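Local atomic coordinates of PncC family amidohydrolase (Enterobacter asburiae, PDB entry 6L19), a protein that probably hydrolyses the amide of nicotinamide mononucleotide, as characterised PncC amidohydrolases do. Residues Pro75-Leu78 with Glu79-Ala83. The protein carries 3 engineered substitutions. Residues are numbered along the deposited sequence; the frame is centred on the assembly and turned at random.
Sequences PETL and ERFTA
Glu79 N, Arg80 N, Phe81 N and Thr82 N donate in turn to the carbonyls of Pro75, Glu76, Thr77 and Leu78, so the backbone makes two turns of alpha helix. The first three bonds are straighter than the last. That one, Thr82 N to Leu78 O at 2.9 Å, bends to 132° at the hydrogen, with the donor above the carbonyl plane. Thr82 then leaves the helix with positive phi (67°).

Arg80 runs alongside Glu76, pointing the same way. Its NE lies 3.7 Å from Glu76 CB, but the charged ends do not meet: Glu76 OE2 and Arg80 NH1 are 5.4 Å apart. The Glu76 chain bends at chi2 (98°), and its carboxylate forms a salt bridge with Arg74 instead. Phe81 sets ring atom CD2 4.2 Å from Thr77 CG2, and both side chains touch Gln87. Thr77 OG1 is hydrogen-bonded to Glu91. Past the helix end, Leu78 CD2 packs against Ala83 CB at 4.0 Å.

Thr82 O accepts hydrogen bonds from the hydroxyls of Ser85 and Thr88, which tie the end of this helix to the start of helix 86-100. This is a short surface helix followed by a residue with positive phi, joined by a short link, residues 82-85, to helix 86-100.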
ATOM      1  N   PRO A  75       6.056 -21.502  -4.685  1.00 26.41           N
ATOM      2  CA  PRO A  75       5.906 -22.276  -3.434  1.00 24.10           C
ATOM      3  C   PRO A  75       7.220 -22.841  -2.929  1.00 23.81           C
ATOM      4  O   PRO A  75       7.483 -22.840  -1.717  1.00 24.38           O
ATOM      5  CB  PRO A  75       4.924 -23.396  -3.814  1.00 28.23           C
ATOM      6  CG  PRO A  75       4.354 -23.024  -5.162  1.00 24.56           C
ATOM      7  CD  PRO A  75       5.276 -22.056  -5.812  1.00 22.48           C
ATOM      8  N   GLU A  76       8.063 -23.305  -3.848  1.00 23.65           N
ATOM      9  CA  GLU A  76       9.344 -23.894  -3.475  1.00 30.48           C
ATOM     10  C   GLU A  76      10.261 -22.865  -2.832  1.00 27.79           C
ATOM     11  O   GLU A  76      11.012 -23.193  -1.909  1.00 23.83           O
ATOM     12  CB  GLU A  76      10.009 -24.514  -4.709  1.00 27.99           C
ATOM     13  CG  GLU A  76       9.128 -25.558  -5.386  1.00 35.76           C
ATOM     14  CD  GLU A  76       8.348 -25.002  -6.590  1.00 47.20           C
ATOM     15  OE1 GLU A  76       7.915 -23.824  -6.557  1.00 31.99           O
ATOM     16  OE2 GLU A  76       8.168 -25.757  -7.578  1.00 53.21           O
ATOM     17  N   THR A  77      10.247 -21.630  -3.334  1.00 23.00           N
ATOM     18  CA  THR A  77      10.998 -20.557  -2.692  1.00 20.84           C
ATOM     19  C   THR A  77      10.525 -20.357  -1.259  1.00 23.39           C
ATOM     20  O   THR A  77      11.333 -20.248  -0.333  1.00 25.82           O
ATOM     21  CB  THR A  77      10.849 -19.257  -3.499  1.00 19.22           C
ATOM     22  OG1 THR A  77      11.370 -19.447  -4.821  1.00 18.70           O
ATOM     23  CG2 THR A  77      11.584 -18.086  -2.806  1.00 19.81           C
ATOM     24  N   LEU A  78       9.208 -20.329  -1.052  1.00 20.54           N
ATOM     25  CA  LEU A  78       8.695 -20.139   0.296  1.00 20.69           C
ATOM     26  C   LEU A  78       9.077 -21.311   1.201  1.00 29.40           C
ATOM     27  O   LEU A  78       9.464 -21.109   2.361  1.00 21.79           O
ATOM     28  CB  LEU A  78       7.183 -19.940   0.247  1.00 22.16           C
ATOM     29  CG  LEU A  78       6.738 -18.588  -0.343  1.00 25.07           C
ATOM     30  CD1 LEU A  78       5.237 -18.539  -0.520  1.00 24.36           C
ATOM     31  CD2 LEU A  78       7.174 -17.428   0.544  1.00 24.07           C
ATOM     32  N   GLU A  79       9.009 -22.543   0.684  1.00 23.74           N
ATOM     33  CA  GLU A  79       9.326 -23.702   1.517  0.64 27.02           C
ATOM     34  C   GLU A  79      10.822 -23.767   1.835  1.00 24.99           C
ATOM     35  O   GLU A  79      11.205 -24.032   2.976  1.00 31.19           O
ATOM     36  CB  GLU A  79       8.854 -24.993   0.833  0.64 27.05           C
ATOM     37  CG  GLU A  79       7.344 -25.056   0.469  0.64 27.05           C
ATOM     38  CD  GLU A  79       6.431 -25.374   1.661  0.64 31.90           C
ATOM     39  OE1 GLU A  79       6.971 -25.526   2.776  0.64 30.00           O
ATOM     40  OE2 GLU A  79       5.176 -25.471   1.488  0.64 29.09           O
ATOM     41  N   ARG A  80      11.680 -23.519   0.844  1.00 27.77           N
ATOM     42  CA  ARG A  80      13.116 -23.629   1.069  1.00 29.97           C
ATOM     43  C   ARG A  80      13.678 -22.475   1.891  1.00 33.63           C
ATOM     44  O   ARG A  80      14.577 -22.688   2.713  1.00 27.84           O
ATOM     45  CB  ARG A  80      13.853 -23.713  -0.263  1.00 27.56           C
ATOM     46  CG  ARG A  80      13.720 -25.057  -0.924  1.00 37.26           C
ATOM     47  CD  ARG A  80      14.027 -24.975  -2.395  1.00 38.12           C
ATOM     48  NE  ARG A  80      13.101 -25.799  -3.169  1.00 56.05           N
ATOM     49  CZ  ARG A  80      13.450 -26.542  -4.215  1.00 58.93           C
ATOM     50  NH1 ARG A  80      12.536 -27.257  -4.865  1.00 60.86           N
ATOM     51  NH2 ARG A  80      14.713 -26.564  -4.614  1.00 69.00           N
ATOM     52  N   PHE A  81      13.191 -21.243   1.681  1.00 26.74           N
ATOM     53  CA  PHE A  81      13.844 -20.081   2.271  1.00 24.89           C
ATOM     54  C   PHE A  81      12.964 -19.248   3.183  1.00 25.84           C
ATOM     55  O   PHE A  81      13.481 -18.321   3.813  1.00 27.33           O
ATOM     56  CB  PHE A  81      14.408 -19.174   1.172  1.00 26.17           C
ATOM     57  CG  PHE A  81      15.290 -19.887   0.200  1.00 31.19           C
ATOM     58  CD1 PHE A  81      16.566 -20.298   0.568  1.00 30.54           C
ATOM     59  CD2 PHE A  81      14.847 -20.158  -1.073  1.00 27.66           C
ATOM     60  CE1 PHE A  81      17.370 -20.961  -0.323  1.00 33.74           C
ATOM     61  CE2 PHE A  81      15.657 -20.814  -1.975  1.00 32.83           C
ATOM     62  CZ  PHE A  81      16.920 -21.214  -1.596  1.00 29.09           C
ATOM     63  N   THR A  82      11.670 -19.556   3.285  1.00 23.50           N
ATOM     64  CA  THR A  82      10.665 -18.754   3.987  1.00 24.42           C
ATOM     65  C   THR A  82      10.425 -17.412   3.294  1.00 27.99           C
ATOM     66  O   THR A  82      11.195 -16.988   2.423  1.00 21.62           O
ATOM     67  CB  THR A  82      11.022 -18.489   5.465  1.00 28.62           C
ATOM     68  OG1 THR A  82      11.943 -17.381   5.560  1.00 26.96           O
ATOM     69  CG2 THR A  82      11.604 -19.749   6.152  1.00 31.71           C
ATOM     70  N   ALA A  83       9.348 -16.740   3.704  1.00 25.72           N
ATOM     71  CA  ALA A  83       9.015 -15.436   3.150  1.00 29.25           C
ATOM     72  C   ALA A  83      10.053 -14.379   3.510  1.00 24.12           C
ATOM     73  O   ALA A  83      10.205 -13.390   2.783  1.00 22.36           O
ATOM     74  CB  ALA A  83       7.634 -15.006   3.641  1.00 24.83           C
TER